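PDB 2HJS: USG-1 protein homolog from Pseudomonas aeruginosa, which is a probable aspartate-semialdehyde dehydrogenase homolog, presumably an NAD(P)-dependent oxidoreductase that works as a dimer, though its function has not been established. Local coordinates for residues V9-A14 with E20-L25; D27-P32 with A322-V327; L36-S41 with Q47-A52. One frame throughout, in Å; residues are numbered along the deposited sequence.

Interaction 1. Residues V9-A14 with E20-L25; sequences VAVVGA and EALVGL
Strand 9-12 passes through a short loop into helix 17-28, and the two backbones are closest at Ala-14 and Glu-20, whose CA atoms lie 5.4 Å apart. There Ala-14 O comes within 3.2 Å of Glu-20 N, but the angle is too poor for a hydrogen bond, so side chains carry the contact. Val-11 is at its centre, directed from the strand at the helix. The CG2 methyl of Val-23 packs obliquely against the whole branched end of Val-11, 3.9 Å from Val-11 CG1 and 4.1 Å from Val-11 CG2. That same Val-11 CG2 also meets Leu-22 CD2, at 4.1 Å. With CG1 anti to the backbone N (chi1 177°), Val-11 spreads its two methyls so that CG2 serves both helix residues. A short, branched valine suits a strand lying close under a helix, while the longer Leu-22 also reaches Val-327 of helix 317-336. Ala-14 CB lies 4.5 Å from Val-23 CG2, at the margin of the contact. Gly-13 turns the chain with a positive phi of 87°, readily adopted without a side chain. Glu-20 sets off away from the strand, and its OE1 forms a salt bridge with Arg-167 NH1. Strand, glycine-containing loop and helix, continued by strand 36-40, form the opening beta-alpha-beta unit of a Rossmann-type fold, consistent with the NAD binding assigned to this family.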
loop_
_atom_site.group_PDB
_atom_site.type_symbol
_atom_site.label_atom_id
_atom_site.label_comp_id
_atom_site.label_asym_id
_atom_site.label_seq_id
_atom_site.Cartn_x
_atom_site.Cartn_y
_atom_site.Cartn_z
ATOM N N VAL A 9 23.412 4.225 32.051
ATOM C CA VAL A 9 22.627 4.420 30.893
ATOM C C VAL A 9 21.448 5.277 31.313
ATOM O O VAL A 9 20.896 5.103 32.409
ATOM C CB VAL A 9 22.195 3.051 30.326
ATOM C CG1 VAL A 9 21.220 3.215 29.205
ATOM C CG2 VAL A 9 23.430 2.263 29.870
ATOM N N ALA A 10 21.113 6.237 30.464
ATOM C CA ALA A 10 19.858 6.967 30.546
ATOM C C ALA A 10 18.989 6.564 29.357
ATOM O O ALA A 10 19.509 6.367 28.268
ATOM C CB ALA A 10 20.117 8.459 30.500
ATOM N N VAL A 11 17.681 6.436 29.568
ATOM C CA VAL A 11 16.722 6.339 28.458
ATOM C C VAL A 11 15.767 7.524 28.539
ATOM O O VAL A 11 14.926 7.604 29.437
ATOM C CB VAL A 11 15.937 4.999 28.423
ATOM C CG1 VAL A 11 14.893 4.984 27.278
ATOM C CG2 VAL A 11 16.903 3.809 28.298
ATOM N N VAL A 12 15.929 8.433 27.581
ATOM C CA VAL A 12 15.122 9.641 27.446
ATOM C C VAL A 12 13.917 9.301 26.596
ATOM O O VAL A 12 14.055 8.722 25.517
ATOM C CB VAL A 12 15.980 10.777 26.848
ATOM C CG1 VAL A 12 15.164 12.033 26.652
ATOM C CG2 VAL A 12 17.164 11.081 27.804
ATOM N N GLY A 13 12.730 9.594 27.120
ATOM C CA GLY A 13 11.462 9.248 26.466
ATOM C C GLY A 13 11.005 7.845 26.821
ATOM O O GLY A 13 10.368 7.158 26.030
ATOM N N ALA A 14 11.301 7.444 28.049
ATOM C CA ALA A 14 11.154 6.072 28.493
ATOM C C ALA A 14 9.702 5.627 28.510
ATOM O O ALA A 14 9.431 4.441 28.423
ATOM C CB ALA A 14 11.787 5.892 29.883
ATOM N N GLU A 20 9.696 2.577 25.895
ATOM C CA GLU A 20 9.273 1.404 26.661
ATOM C C GLU A 20 9.818 0.081 26.069
ATOM O O GLU A 20 10.281 -0.805 26.799
ATOM C CB GLU A 20 7.738 1.360 26.684
ATOM C CG GLU A 20 7.115 0.529 27.786
ATOM C CD GLU A 20 5.640 0.166 27.523
ATOM O OE1 GLU A 20 5.078 0.559 26.464
ATOM O OE2 GLU A 20 5.045 -0.556 28.362
ATOM N N ALA A 21 9.752 -0.061 24.749
ATOM C CA ALA A 21 10.264 -1.274 24.104
ATOM C C ALA A 21 11.768 -1.339 24.326
ATOM O O ALA A 21 12.313 -2.398 24.579
ATOM C CB ALA A 21 9.923 -1.294 22.597
ATOM N N LEU A 22 12.431 -0.194 24.270
ATOM C CA LEU A 22 13.872 -0.161 24.370
ATOM C C LEU A 22 14.319 -0.565 25.779
ATOM O O LEU A 22 15.289 -1.307 25.930
ATOM C CB LEU A 22 14.397 1.215 23.971
ATOM C CG LEU A 22 15.899 1.322 23.700
ATOM C CD1 LEU A 22 16.143 2.493 22.787
ATOM C CD2 LEU A 22 16.749 1.447 24.996
ATOM N N VAL A 23 13.593 -0.109 26.804
ATOM C CA VAL A 23 13.892 -0.487 28.184
ATOM C C VAL A 23 13.704 -1.993 28.374
ATOM O O VAL A 23 14.544 -2.653 28.995
ATOM C CB VAL A 23 13.054 0.326 29.201
ATOM C CG1 VAL A 23 13.201 -0.247 30.606
ATOM C CG2 VAL A 23 13.475 1.816 29.162
ATOM N N GLY A 24 12.618 -2.545 27.852
ATOM C CA GLY A 24 12.402 -3.992 27.921
ATOM C C GLY A 24 13.528 -4.765 27.232
ATOM O O GLY A 24 13.947 -5.808 27.715
ATOM N N LEU A 25 14.019 -4.259 26.104
ATOM C CA LEU A 25 15.136 -4.898 25.412
ATOM C C LEU A 25 16.468 -4.848 26.160
ATOM O O LEU A 25 17.261 -5.788 26.052
ATOM C CB LEU A 25 15.326 -4.289 24.028
ATOM C CG LEU A 25 14.243 -4.659 23.020
ATOM C CD1 LEU A 25 14.423 -3.797 21.783
ATOM C CD2 LEU A 25 14.259 -6.158 22.680
#

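Interaction 2. Residues D27-P32 with A322-V327; sequences DERDFP and AALNAV
The Phe-31 ring meets helix 317-336 by its edge: the carbonyl oxygen of Val-327 lies near the ring plane, 4.1 Å from Phe-31 CE1. At that length it is a loose van der Waals approach, with at most a weak attraction. The methyl Val-327 CG1 lies off the ring plane, beside Phe-31 CD1 at 4.2 Å, the two side chains sliding past each other in opposite directions. Leu-7, Leu-26 and Ile-334 also touch the Phe-31 side chain, which explains why a large apolar residue belongs in this buried position. The other flat group, the guanidinium of Arg-29, stands obliquely to its apolar neighbours, with NH1 3.8 Å from Leu-324 CD1.

The closest approach comes from farther back along the arginine, where CD is 3.7 Å from Leu-324 CD1 and 4.1 Å from Val-327 CG1. Arg-29 and Leu-324 cross at about a right angle. A bend at chi3 (63°) turns the guanidinium out of line with the extended part of the chain, leaving CD against Leu-324 and Val-327. Val-327, with CG1 anti to its backbone N (chi1 175°), offers one methyl to both arginine and phenylalanine. Helix 17-28 ends in a Schellman motif with Asp-30, at positive phi, as the C-prime residue between Arg-29 and Phe-31.

Across the segments the contact is mainly one of apolar surfaces, even though arginine takes part. The charged end is paired through NE with Glu-331 OE2 in a salt bridge, so Arg-29, just beyond helix 17-28, meets helix 317-336 twice, by CD and by its charge.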
loop_
_atom_site.group_PDB
_atom_site.type_symbol
_atom_site.label_atom_id
_atom_site.label_comp_id
_atom_site.label_asym_id
_atom_site.label_seq_id
_atom_site.Cartn_x
_atom_site.Cartn_y
_atom_site.Cartn_z
ATOM N N ASP A 27 16.686 -5.135 29.259
ATOM C CA ASP A 27 16.544 -6.157 30.294
ATOM C C ASP A 27 16.674 -7.550 29.626
ATOM O O ASP A 27 17.530 -8.359 30.013
ATOM C CB ASP A 27 15.190 -5.948 30.957
ATOM C CG ASP A 27 14.906 -6.924 32.076
ATOM O OD1 ASP A 27 15.822 -7.649 32.554
ATOM O OD2 ASP A 27 13.733 -6.939 32.515
ATOM N N GLU A 28 15.860 -7.787 28.592
ATOM C CA GLU A 28 15.865 -9.032 27.813
ATOM C C GLU A 28 17.240 -9.481 27.319
ATOM O O GLU A 28 17.547 -10.677 27.321
ATOM C CB GLU A 28 15.024 -8.845 26.548
ATOM C CG GLU A 28 13.752 -9.614 26.463
ATOM C CD GLU A 28 13.144 -9.535 25.044
ATOM O OE1 GLU A 28 12.109 -8.824 24.891
ATOM O OE2 GLU A 28 13.732 -10.154 24.101
ATOM N N ARG A 29 18.022 -8.516 26.827
ATOM C CA ARG A 29 19.298 -8.793 26.193
ATOM C C ARG A 29 20.452 -8.698 27.179
ATOM O O ARG A 29 21.627 -8.788 26.775
ATOM C CB ARG A 29 19.535 -7.842 24.998
ATOM C CG ARG A 29 18.509 -7.969 23.885
ATOM C CD ARG A 29 18.800 -7.039 22.727
ATOM N NE ARG A 29 20.069 -7.364 22.093
ATOM C CZ ARG A 29 20.235 -8.306 21.163
ATOM N NH1 ARG A 29 19.209 -9.008 20.692
ATOM N NH2 ARG A 29 21.442 -8.527 20.676
ATOM N N ASP A 30 20.128 -8.531 28.469
ATOM C CA ASP A 30 21.136 -8.364 29.490
ATOM C C ASP A 30 22.189 -7.338 29.171
ATOM O O ASP A 30 23.384 -7.607 29.323
ATOM C CB ASP A 30 21.838 -9.682 29.791
ATOM C CG ASP A 30 21.117 -10.467 30.800
ATOM O OD1 ASP A 30 21.295 -10.160 31.996
ATOM O OD2 ASP A 30 20.351 -11.377 30.394
ATOM N N PHE A 31 21.749 -6.163 28.761
ATOM C CA PHE A 31 22.653 -5.067 28.518
ATOM C C PHE A 31 23.464 -4.820 29.769
ATOM O O PHE A 31 22.909 -4.764 30.881
ATOM C CB PHE A 31 21.867 -3.828 28.133
ATOM C CG PHE A 31 22.668 -2.807 27.367
ATOM C CD1 PHE A 31 22.727 -2.854 25.976
ATOM C CD2 PHE A 31 23.332 -1.773 28.033
ATOM C CE1 PHE A 31 23.457 -1.890 25.262
ATOM C CE2 PHE A 31 24.030 -0.812 27.328
ATOM C CZ PHE A 31 24.097 -0.872 25.940
ATOM N N PRO A 32 24.793 -4.721 29.618
ATOM C CA PRO A 32 25.669 -4.689 30.808
ATOM C C PRO A 32 25.781 -3.328 31.515
ATOM O O PRO A 32 26.890 -2.842 31.797
ATOM C CB PRO A 32 27.018 -5.175 30.267
ATOM C CG PRO A 32 26.981 -4.841 28.800
ATOM C CD PRO A 32 25.550 -4.700 28.355
ATOM N N ALA A 322 12.889 0.586 15.190
ATOM C CA ALA A 322 13.417 1.621 16.077
ATOM C C ALA A 322 14.274 1.040 17.218
ATOM O O ALA A 322 15.513 1.192 17.204
ATOM C CB ALA A 322 12.291 2.468 16.628
ATOM N N ALA A 323 13.633 0.379 18.187
ATOM C CA ALA A 323 14.290 0.027 19.465
ATOM C C ALA A 323 15.456 -0.969 19.388
ATOM O O ALA A 323 16.533 -0.721 19.950
ATOM C CB ALA A 323 13.247 -0.452 20.517
ATOM N N LEU A 324 15.239 -2.122 18.754
ATOM C CA LEU A 324 16.306 -3.126 18.701
ATOM C C LEU A 324 17.497 -2.599 17.911
ATOM O O LEU A 324 18.627 -2.789 18.327
ATOM C CB LEU A 324 15.822 -4.465 18.137
ATOM C CG LEU A 324 16.888 -5.567 18.136
ATOM C CD1 LEU A 324 17.383 -5.868 19.567
ATOM C CD2 LEU A 324 16.315 -6.809 17.490
ATOM N N ASN A 325 17.265 -1.901 16.803
ATOM C CA ASN A 325 18.410 -1.326 16.081
ATOM C C ASN A 325 19.239 -0.362 16.951
ATOM O O ASN A 325 20.478 -0.371 16.905
ATOM C CB ASN A 325 17.962 -0.650 14.776
ATOM C CG ASN A 325 17.647 -1.652 13.679
ATOM O OD1 ASN A 325 18.417 -2.591 13.447
ATOM N ND2 ASN A 325 16.509 -1.451 12.978
ATOM N N ALA A 326 18.557 0.462 17.748
ATOM C CA ALA A 326 19.229 1.384 18.657
ATOM C C ALA A 326 20.053 0.606 19.701
ATOM O O ALA A 326 21.201 0.939 19.985
ATOM C CB ALA A 326 18.204 2.303 19.336
ATOM N N VAL A 327 19.466 -0.440 20.261
ATOM C CA VAL A 327 20.142 -1.236 21.276
ATOM C C VAL A 327 21.355 -1.981 20.674
ATOM O O VAL A 327 22.428 -2.007 21.271
ATOM C CB VAL A 327 19.164 -2.215 21.958
ATOM C CG1 VAL A 327 19.901 -3.134 22.931
ATOM C CG2 VAL A 327 18.057 -1.452 22.711
#

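Interaction 3. Residues L36-S41 with Q47-A52; sequences LHLLAS and QRMGFA
Leu-36 and Phe-51 meet across one face of the Rossmann-type sheet, on strands that are not direct neighbours: strand 54-60 runs between 36-40 and 48-51. The nearest CA atoms, of Leu-38 and Met-49, are accordingly 8.5 Å apart, and only side chains can span the gap. The apolar pair is Leu-38 with Met-49, the latter present as selenomethionine. Leu-38 CD1 lies 3.9 Å from Met-49 CB and 4.0 Å from Met-49 SE, and the two side chains cross at a slant. Selenomethionine suits the gap by being long and unbranched, and leucine by bringing a methyl-bearing branch. Val-23 of helix 17-28 touches both Leu-38 and Phe-51, placing the contact on the sheet face that this helix covers, while Leu-56 of the intervening strand packs on the same two residues. The second kind of interaction is a CH-pi contact. Phe-51, its ring carried anti to the backbone N (chi1 177°), presents a broad face to the leucine, one of whose methyls, CD2, rests there. That methyl carbon of Leu-36 sits almost exactly above the middle of the Phe-51 ring, 3.5 Å from its centroid and only 10° off the ring normal.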
loop_
_atom_site.group_PDB
_atom_site.type_symbol
_atom_site.label_atom_id
_atom_site.label_comp_id
_atom_site.label_asym_id
_atom_site.label_seq_id
_atom_site.Cartn_x
_atom_site.Cartn_y
_atom_site.Cartn_z
ATOM N N LEU A 36 20.590 2.428 35.624
ATOM C CA LEU A 36 19.673 2.840 34.582
ATOM C C LEU A 36 18.814 4.009 35.067
ATOM O O LEU A 36 18.203 3.933 36.133
ATOM C CB LEU A 36 18.785 1.672 34.137
ATOM C CG LEU A 36 17.727 1.954 33.065
ATOM C CD1 LEU A 36 18.307 2.535 31.762
ATOM C CD2 LEU A 36 16.842 0.736 32.762
ATOM N N HIS A 37 18.754 5.068 34.263
ATOM C CA HIS A 37 17.949 6.234 34.572
ATOM C C HIS A 37 16.915 6.443 33.479
ATOM O O HIS A 37 17.269 6.639 32.308
ATOM C CB HIS A 37 18.844 7.475 34.697
ATOM C CG HIS A 37 19.898 7.349 35.743
ATOM N ND1 HIS A 37 19.625 7.506 37.085
ATOM C CD2 HIS A 37 21.218 7.061 35.658
ATOM C CE1 HIS A 37 20.734 7.328 37.785
ATOM N NE2 HIS A 37 21.717 7.065 36.942
ATOM N N LEU A 38 15.644 6.390 33.862
ATOM C CA LEU A 38 14.527 6.600 32.956
ATOM C C LEU A 38 14.050 8.052 33.002
ATOM O O LEU A 38 13.764 8.581 34.057
ATOM C CB LEU A 38 13.380 5.655 33.315
ATOM C CG LEU A 38 13.676 4.153 33.397
ATOM C CD1 LEU A 38 12.394 3.331 33.577
ATOM C CD2 LEU A 38 14.433 3.679 32.177
ATOM N N LEU A 39 13.955 8.697 31.846
ATOM C CA LEU A 39 13.596 10.104 31.818
ATOM C C LEU A 39 12.513 10.387 30.825
ATOM O O LEU A 39 12.393 9.698 29.822
ATOM C CB LEU A 39 14.825 10.964 31.518
ATOM C CG LEU A 39 16.005 10.732 32.459
ATOM C CD1 LEU A 39 17.277 11.156 31.770
ATOM C CD2 LEU A 39 15.807 11.461 33.811
ATOM N N ALA A 40 11.724 11.411 31.113
ATOM C CA ALA A 40 10.695 11.887 30.195
ATOM C C ALA A 40 10.465 13.374 30.438
ATOM O O ALA A 40 11.106 13.959 31.290
ATOM C CB ALA A 40 9.414 11.104 30.385
ATOM N N SER A 41 9.558 13.983 29.682
ATOM C CA SER A 41 9.166 15.371 29.915
ATOM C C SER A 41 8.357 15.467 31.200
ATOM O O SER A 41 7.694 14.499 31.581
ATOM C CB SER A 41 8.368 15.907 28.733
ATOM O OG SER A 41 9.207 16.020 27.589
ATOM N N GLN A 47 5.965 8.877 37.220
ATOM C CA GLN A 47 5.359 7.553 37.110
ATOM C C GLN A 47 6.423 6.443 37.121
ATOM O O GLN A 47 7.608 6.699 36.895
ATOM C CB GLN A 47 4.411 7.469 35.911
ATOM C CG GLN A 47 5.068 7.199 34.576
ATOM C CD GLN A 47 4.140 7.501 33.402
ATOM O OE1 GLN A 47 3.812 8.660 33.136
ATOM N NE2 GLN A 47 3.727 6.458 32.685
ATOM N N ARG A 48 6.003 5.222 37.425
ATOM C CA ARG A 48 6.948 4.120 37.604
ATOM C C ARG A 48 6.895 3.123 36.442
ATOM O O ARG A 48 5.866 2.975 35.785
ATOM C CB ARG A 48 6.732 3.418 38.958
ATOM C CG ARG A 48 6.867 4.348 40.177
ATOM C CD ARG A 48 7.101 3.590 41.497
ATOM N NE ARG A 48 8.511 3.231 41.716
ATOM C CZ ARG A 48 9.397 3.961 42.401
ATOM N NH1 ARG A 48 9.046 5.119 42.957
ATOM N NH2 ARG A 48 10.651 3.534 42.529
HETATM N N MSE A 49 8.019 2.463 36.183
HETATM C CA MSE A 49 8.098 1.444 35.141
HETATM C C MSE A 49 8.875 0.250 35.623
HETATM O O MSE A 49 9.832 0.391 36.376
HETATM C CB MSE A 49 8.775 1.987 33.883
HETATM C CG MSE A 49 7.978 3.007 33.143
HETATM SE SE MSE A 49 8.953 3.592 31.555
HETATM C CE MSE A 49 9.169 1.865 30.613
ATOM N N GLY A 50 8.468 -0.921 35.154
ATOM C CA GLY A 50 9.154 -2.163 35.462
ATOM C C GLY A 50 10.463 -2.298 34.710
ATOM O O GLY A 50 10.554 -1.941 33.536
ATOM N N PHE A 51 11.481 -2.793 35.406
ATOM C CA PHE A 51 12.758 -3.157 34.800
ATOM C C PHE A 51 13.429 -4.245 35.626
ATOM O O PHE A 51 13.680 -4.066 36.847
ATOM C CB PHE A 51 13.696 -1.956 34.658
ATOM C CG PHE A 51 15.052 -2.318 34.103
ATOM C CD1 PHE A 51 15.235 -2.489 32.721
ATOM C CD2 PHE A 51 16.140 -2.529 34.960
ATOM C CE1 PHE A 51 16.488 -2.837 32.193
ATOM C CE2 PHE A 51 17.388 -2.881 34.452
ATOM C CZ PHE A 51 17.566 -3.033 33.050
ATOM N N ALA A 52 13.723 -5.368 34.970
ATOM C CA ALA A 52 14.371 -6.512 35.638
ATOM C C ALA A 52 13.685 -6.890 36.955
ATOM O O ALA A 52 14.359 -7.079 37.977
ATOM C CB ALA A 52 15.867 -6.235 35.858
#

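Helix 17-28 supplies a segment to interactions 1 and 2 and packs over the side chains of interaction 3. In interaction 1 it lies against its own sheet. Interaction 2 brings its C-terminal end to helix 317-336, far along the chain, while Asp-27 there accepts a hydrogen bond from Ala-52 at the end of interaction 3. Interactions 1 and 2 are buried; interaction 3, toward the sheet's outer strand, only partly so. Chemistry follows place: small branched aliphatics under the helix, an arginine CD and a ring edge from the turn after helix 17-28 against helix 317-336, and a ring face with a methyl near the sheet border. Val-23 CG2 packs on Leu-38 CD2, joining interactions 1 and 3.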